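Local atomic coordinates of 373aa long hypothetical citrate synthase (Sulfolobus tokodaii, PDB entry 1VGP), a protein that belongs to the citrate synthase family, a mainly helical protein whose model holds two copies of the chain packed as a dimer. Residues A[76-81]-A[96-101]; A[83-88]-A[129-134]. All coordinates share one frame; numbering follows the deposited sequence.

Contact 1 of 2, residues A[76-81]-A[96-101]; sequences DFIIKF and RTAVSL
Thr97 opens the contact from its helix by setting CG2 against the far end of the Phe81 ring, 3.6 Å from Phe81 CZ, the two side chains crossing nearly at right angles. That methyl lies anti to the backbone N, while OG1, beside the N (chi1 -49°), is hydrogen-bonded to Asp93 O one turn back and to Ser100 OG of the second subunit. Ala98 follows where the backbones come closest, its CA 6.2 Å from Ile78 CA; its CB meets Ile78 CD1 and Phe81 CE2 more loosely, and Ile127 packs on it from helix 113-135. Leu101, one turn on from Thr97, buries the most area, using CB and both methyls. Its CB touches Ile78 CG2, and CD2 reaches CE2 of Phe77 at 3.8 Å. CD1 sits over one face of the Phe81 ring, 4.0 Å from the centroid, a CH-pi contact. No hydrogen bond crosses, so apolar packing alone joins the segments. Phe81 also packs on Leu101, and Thr97 on Ile104, of the second subunit. This is the antiparallel pairing of neighbouring helices, axes 9.9 Å apart at 160°, within the helical dimer interface of the citrate synthase fold.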
loop_
_atom_site.group_PDB
_atom_site.type_symbol
_atom_site.label_atom_id
_atom_site.label_comp_id
_atom_site.label_asym_id
_atom_site.label_seq_id
_atom_site.Cartn_x
_atom_site.Cartn_y
_atom_site.Cartn_z
ATOM N N ASP A 76 2.503 -19.830 -13.329
ATOM C CA ASP A 76 3.893 -20.266 -13.425
ATOM C C ASP A 76 4.877 -19.134 -13.155
ATOM O O ASP A 76 5.947 -19.354 -12.574
ATOM C CB ASP A 76 4.170 -20.855 -14.805
ATOM C CG ASP A 76 3.096 -21.817 -15.244
ATOM O OD1 ASP A 76 2.010 -21.336 -15.637
ATOM O OD2 ASP A 76 3.334 -23.045 -15.187
ATOM N N PHE A 77 4.518 -17.931 -13.591
ATOM C CA PHE A 77 5.401 -16.796 -13.441
ATOM C C PHE A 77 5.719 -16.572 -11.969
ATOM O O PHE A 77 6.885 -16.460 -11.594
ATOM C CB PHE A 77 4.772 -15.533 -14.049
ATOM C CG PHE A 77 5.747 -14.404 -14.249
ATOM C CD1 PHE A 77 6.981 -14.631 -14.854
ATOM C CD2 PHE A 77 5.438 -13.119 -13.823
ATOM C CE1 PHE A 77 7.897 -13.589 -15.031
ATOM C CE2 PHE A 77 6.344 -12.072 -13.995
ATOM C CZ PHE A 77 7.578 -12.307 -14.600
ATOM N N ILE A 78 4.692 -16.531 -11.125
ATOM C CA ILE A 78 4.934 -16.266 -9.710
ATOM C C ILE A 78 5.603 -17.461 -9.010
ATOM O O ILE A 78 6.435 -17.282 -8.112
ATOM C CB ILE A 78 3.613 -15.827 -8.946
ATOM C CG1 ILE A 78 2.890 -17.047 -8.393
ATOM C CG2 ILE A 78 2.680 -15.033 -9.867
ATOM C CD1 ILE A 78 3.024 -17.179 -6.886
ATOM N N ILE A 79 5.277 -18.677 -9.438
ATOM C CA ILE A 79 6.005 -19.853 -8.947
ATOM C C ILE A 79 7.480 -19.790 -9.346
ATOM O O ILE A 79 8.369 -20.158 -8.572
ATOM C CB ILE A 79 5.374 -21.161 -9.479
ATOM C CG1 ILE A 79 4.182 -21.539 -8.594
ATOM C CG2 ILE A 79 6.390 -22.288 -9.461
ATOM C CD1 ILE A 79 3.273 -22.582 -9.184
ATOM N N LYS A 80 7.729 -19.305 -10.559
ATOM C CA LYS A 80 9.082 -19.065 -11.050
ATOM C C LYS A 80 9.779 -18.044 -10.160
ATOM O O LYS A 80 10.951 -18.192 -9.795
ATOM C CB LYS A 80 8.994 -18.542 -12.484
ATOM C CG LYS A 80 10.309 -18.382 -13.206
ATOM C CD LYS A 80 10.052 -18.386 -14.705
ATOM C CE LYS A 80 11.201 -17.767 -15.504
ATOM N NZ LYS A 80 12.497 -18.488 -15.336
ATOM N N PHE A 81 9.030 -17.002 -9.819
ATOM C CA PHE A 81 9.486 -15.990 -8.881
ATOM C C PHE A 81 9.948 -16.633 -7.580
ATOM O O PHE A 81 11.022 -16.315 -7.068
ATOM C CB PHE A 81 8.350 -15.001 -8.592
ATOM C CG PHE A 81 8.585 -14.143 -7.379
ATOM C CD1 PHE A 81 9.672 -13.269 -7.321
ATOM C CD2 PHE A 81 7.710 -14.205 -6.294
ATOM C CE1 PHE A 81 9.885 -12.468 -6.204
ATOM C CE2 PHE A 81 7.914 -13.409 -5.176
ATOM C CZ PHE A 81 9.007 -12.536 -5.128
ATOM N N ARG A 96 4.026 -9.902 -0.372
ATOM C CA ARG A 96 3.722 -8.618 -0.990
ATOM C C ARG A 96 3.950 -8.668 -2.496
ATOM O O ARG A 96 3.078 -8.299 -3.290
ATOM C CB ARG A 96 4.609 -7.532 -0.381
ATOM C CG ARG A 96 4.277 -6.118 -0.820
ATOM C CD ARG A 96 5.320 -5.159 -0.283
ATOM N NE ARG A 96 6.640 -5.498 -0.788
ATOM C CZ ARG A 96 7.780 -5.184 -0.184
ATOM N NH1 ARG A 96 7.769 -4.574 0.989
ATOM N NH2 ARG A 96 8.940 -5.474 -0.763
ATOM N N THR A 97 5.131 -9.125 -2.883
ATOM C CA THR A 97 5.501 -9.182 -4.281
ATOM C C THR A 97 4.606 -10.163 -5.051
ATOM O O THR A 97 4.123 -9.864 -6.159
ATOM C CB THR A 97 6.983 -9.593 -4.416
ATOM O OG1 THR A 97 7.776 -8.792 -3.534
ATOM C CG2 THR A 97 7.478 -9.385 -5.837
ATOM N N ALA A 98 4.372 -11.333 -4.465
ATOM C CA ALA A 98 3.592 -12.364 -5.135
ATOM C C ALA A 98 2.174 -11.866 -5.407
ATOM O O ALA A 98 1.625 -12.075 -6.491
ATOM C CB ALA A 98 3.568 -13.614 -4.289
ATOM N N VAL A 99 1.570 -11.212 -4.419
ATOM C CA VAL A 99 0.228 -10.665 -4.603
ATOM C C VAL A 99 0.244 -9.609 -5.712
ATOM O O VAL A 99 -0.676 -9.522 -6.521
ATOM C CB VAL A 99 -0.294 -10.030 -3.287
ATOM C CG1 VAL A 99 -1.666 -9.387 -3.513
ATOM C CG2 VAL A 99 -0.367 -11.090 -2.196
ATOM N N SER A 100 1.304 -8.811 -5.741
ATOM C CA SER A 100 1.473 -7.804 -6.777
ATOM C C SER A 100 1.542 -8.470 -8.150
ATOM O O SER A 100 0.908 -8.017 -9.103
ATOM C CB SER A 100 2.752 -7.006 -6.528
ATOM O OG SER A 100 2.880 -5.953 -7.460
ATOM N N LEU A 101 2.318 -9.549 -8.242
ATOM C CA LEU A 101 2.441 -10.305 -9.484
ATOM C C LEU A 101 1.103 -10.923 -9.864
ATOM O O LEU A 101 0.710 -10.921 -11.033
ATOM C CB LEU A 101 3.501 -11.401 -9.336
ATOM C CG LEU A 101 4.943 -10.917 -9.198
ATOM C CD1 LEU A 101 5.786 -11.959 -8.486
ATOM C CD2 LEU A 101 5.505 -10.621 -10.574
#

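Contact 2 of 2, residues A[83-88]-A[129-134]; sequences REVRKD and ANYARL
Tyr131 and Leu134 meet Arg83 at the helix end and Val85 to Lys87 in the loop after it, a partly buried contact in which the C-terminal end of helix 76-84, and the loop leaving it, lie along the last turns of helix 113-135. Leu134 packs against the helix end: CD2 lies 3.7 Å from the backbone N of Arg83, and CG and CD2 both reach Arg83 CB. The charged end of Arg83 is turned to a salt bridge with Asp139. Lys87 CE meets Leu134 CB at 3.8 Å. The lysine chain, bent at chi2 (-69°) and again at chi4, folds back so that NZ hydrogen-bonds Val85 O at 2.7 Å on a lone pair in the carbonyl plane. NZ also bonds Leu82 O and, weakly, Arg83 O, drawing together carbonyls of the last helical turn and of the first loop residue. Tyr131 projects from its helix with CG anti to the backbone N (chi1 -173°). Its ring atom CE1 comes 3.8 Å from Val85 CG1, the two side chains crossing near a right angle, while Lys87 runs past in the opposite direction. The hydroxyl gives a hydrogen bond of 3.2 Å from OH to Arg86 O, also on a lone pair in the carbonyl plane, which ties the loop to helix 113-135; a weak bond to Ala89 O adds to it. Arg86 NE forms a salt bridge with Asp88 OD1, 2.7 Å away. Ile94 touches both Val85 and Tyr131 from helix 91-105. Here a lysine amino group hydrogen-bonds backbone carbonyls where helix gives way to loop, and a tyrosine anchors a helix connection of the mainly helical citrate synthase fold.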
loop_
_atom_site.group_PDB
_atom_site.type_symbol
_atom_site.label_atom_id
_atom_site.label_comp_id
_atom_site.label_asym_id
_atom_site.label_seq_id
_atom_site.Cartn_x
_atom_site.Cartn_y
_atom_site.Cartn_z
ATOM N N ARG A 83 10.853 -19.771 -6.609
ATOM C CA ARG A 83 12.044 -20.609 -6.575
ATOM C C ARG A 83 13.292 -19.899 -7.087
ATOM O O ARG A 83 14.412 -20.319 -6.800
ATOM C CB ARG A 83 11.838 -21.914 -7.352
ATOM C CG ARG A 83 10.836 -21.871 -8.475
ATOM C CD ARG A 83 11.028 -23.089 -9.371
ATOM N NE ARG A 83 9.860 -23.965 -9.435
ATOM C CZ ARG A 83 9.782 -25.158 -8.847
ATOM N NH1 ARG A 83 10.740 -25.569 -8.021
ATOM N NH2 ARG A 83 8.748 -25.953 -9.095
ATOM N N GLU A 84 13.098 -18.814 -7.828
ATOM C CA GLU A 84 14.229 -18.070 -8.354
ATOM C C GLU A 84 14.739 -17.021 -7.371
ATOM O O GLU A 84 15.893 -16.611 -7.444
ATOM C CB GLU A 84 13.853 -17.402 -9.676
ATOM C CG GLU A 84 14.120 -18.265 -10.901
ATOM C CD GLU A 84 14.435 -17.447 -12.143
ATOM O OE1 GLU A 84 15.327 -16.560 -12.063
ATOM O OE2 GLU A 84 13.797 -17.682 -13.197
ATOM N N VAL A 85 13.879 -16.607 -6.447
ATOM C CA VAL A 85 14.152 -15.456 -5.595
ATOM C C VAL A 85 15.184 -15.712 -4.483
ATOM O O VAL A 85 15.346 -16.837 -4.002
ATOM C CB VAL A 85 12.834 -14.928 -4.955
ATOM C CG1 VAL A 85 12.353 -15.879 -3.851
ATOM C CG2 VAL A 85 13.042 -13.523 -4.418
ATOM N N ARG A 86 15.888 -14.652 -4.097
ATOM C CA ARG A 86 16.640 -14.616 -2.849
ATOM C C ARG A 86 15.915 -15.439 -1.789
ATOM O O ARG A 86 14.726 -15.242 -1.547
ATOM C CB ARG A 86 16.767 -13.164 -2.389
ATOM C CG ARG A 86 17.653 -12.952 -1.189
ATOM C CD ARG A 86 17.720 -11.475 -0.851
ATOM N NE ARG A 86 18.971 -11.107 -0.186
ATOM C CZ ARG A 86 19.724 -10.075 -0.548
ATOM N NH1 ARG A 86 20.817 -9.779 0.136
ATOM N NH2 ARG A 86 19.385 -9.341 -1.601
ATOM N N LYS A 87 16.621 -16.373 -1.159
ATOM C CA LYS A 87 15.980 -17.246 -0.179
ATOM C C LYS A 87 16.194 -16.782 1.254
ATOM O O LYS A 87 15.766 -17.447 2.196
ATOM C CB LYS A 87 16.473 -18.681 -0.343
ATOM C CG LYS A 87 15.986 -19.343 -1.625
ATOM C CD LYS A 87 14.484 -19.598 -1.595
ATOM C CE LYS A 87 13.975 -20.159 -2.924
ATOM N NZ LYS A 87 13.972 -19.152 -4.015
ATOM N N ASP A 88 16.841 -15.632 1.420
ATOM C CA ASP A 88 16.894 -14.989 2.726
ATOM C C ASP A 88 15.975 -13.771 2.743
ATOM O O ASP A 88 16.163 -12.848 3.534
ATOM C CB ASP A 88 18.323 -14.572 3.050
ATOM C CG ASP A 88 18.913 -13.660 2.000
ATOM O OD1 ASP A 88 18.908 -12.427 2.204
ATOM O OD2 ASP A 88 19.386 -14.160 0.963
ATOM N N ALA A 129 3.211 -21.545 1.950
ATOM C CA ALA A 129 3.761 -22.894 2.081
ATOM C C ALA A 129 4.862 -23.160 1.044
ATOM O O ALA A 129 5.908 -23.732 1.371
ATOM C CB ALA A 129 2.645 -23.936 1.943
ATOM N N ASN A 130 4.625 -22.736 -0.198
ATOM C CA ASN A 130 5.574 -22.958 -1.286
ATOM C C ASN A 130 6.910 -22.300 -0.993
ATOM O O ASN A 130 7.968 -22.865 -1.266
ATOM C CB ASN A 130 5.019 -22.405 -2.597
ATOM C CG ASN A 130 4.094 -23.384 -3.299
ATOM O OD1 ASN A 130 3.670 -23.151 -4.435
ATOM N ND2 ASN A 130 3.774 -24.489 -2.622
ATOM N N TYR A 131 6.871 -21.101 -0.431
ATOM C CA TYR A 131 8.112 -20.405 -0.147
ATOM C C TYR A 131 8.875 -21.084 0.979
ATOM O O TYR A 131 10.107 -21.152 0.947
ATOM C CB TYR A 131 7.850 -18.946 0.231
ATOM C CG TYR A 131 9.134 -18.160 0.363
ATOM C CD1 TYR A 131 10.053 -18.109 -0.687
ATOM C CD2 TYR A 131 9.453 -17.501 1.549
ATOM C CE1 TYR A 131 11.259 -17.422 -0.556
ATOM C CE2 TYR A 131 10.652 -16.810 1.695
ATOM C CZ TYR A 131 11.548 -16.776 0.640
ATOM O OH TYR A 131 12.731 -16.081 0.778
ATOM N N ALA A 132 8.138 -21.581 1.971
ATOM C CA ALA A 132 8.736 -22.226 3.128
ATOM C C ALA A 132 9.504 -23.492 2.729
ATOM O O ALA A 132 10.593 -23.758 3.253
ATOM C CB ALA A 132 7.655 -22.564 4.148
ATOM N N ARG A 133 8.939 -24.264 1.802
ATOM C CA ARG A 133 9.605 -25.456 1.286
ATOM C C ARG A 133 10.831 -25.072 0.475
ATOM O O ARG A 133 11.945 -25.512 0.755
ATOM C CB ARG A 133 8.648 -26.249 0.396
ATOM C CG ARG A 133 7.281 -26.505 1.010
ATOM C CD ARG A 133 7.249 -27.838 1.731
ATOM N NE ARG A 133 7.776 -28.910 0.898
ATOM C CZ ARG A 133 7.830 -30.184 1.268
ATOM N NH1 ARG A 133 7.308 -30.566 2.427
ATOM N NH2 ARG A 133 8.415 -31.076 0.480
ATOM N N LEU A 134 10.612 -24.248 -0.543
ATOM C CA LEU A 134 11.696 -23.753 -1.386
ATOM C C LEU A 134 12.838 -23.187 -0.549
ATOM O O LEU A 134 14.007 -23.395 -0.849
ATOM C CB LEU A 134 11.160 -22.672 -2.323
ATOM C CG LEU A 134 10.764 -23.083 -3.740
ATOM C CD1 LEU A 134 10.421 -24.560 -3.795
ATOM C CD2 LEU A 134 9.581 -22.234 -4.185
#

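Overall arrangement
Following the chain, helix 76-84 supplies the first segment of contact 1 and then begins that of contact 2, so the first segments of the two contacts follow each other along the chain with one residue between. The loop after it leads into helix 91-105, which folds back so that contact 1 closes a short connection of 14 residues. The chain continues through helix 113-135, where contact 2 closes a longer one of 40 residues. The segments alternate, so the closures cross rather than nest. Their centres are about 11 Å apart. Together they tie helix 76-84 to the two successive helices, 91-105 and 113-135, on a side of the chain where both contacts touch the second subunit.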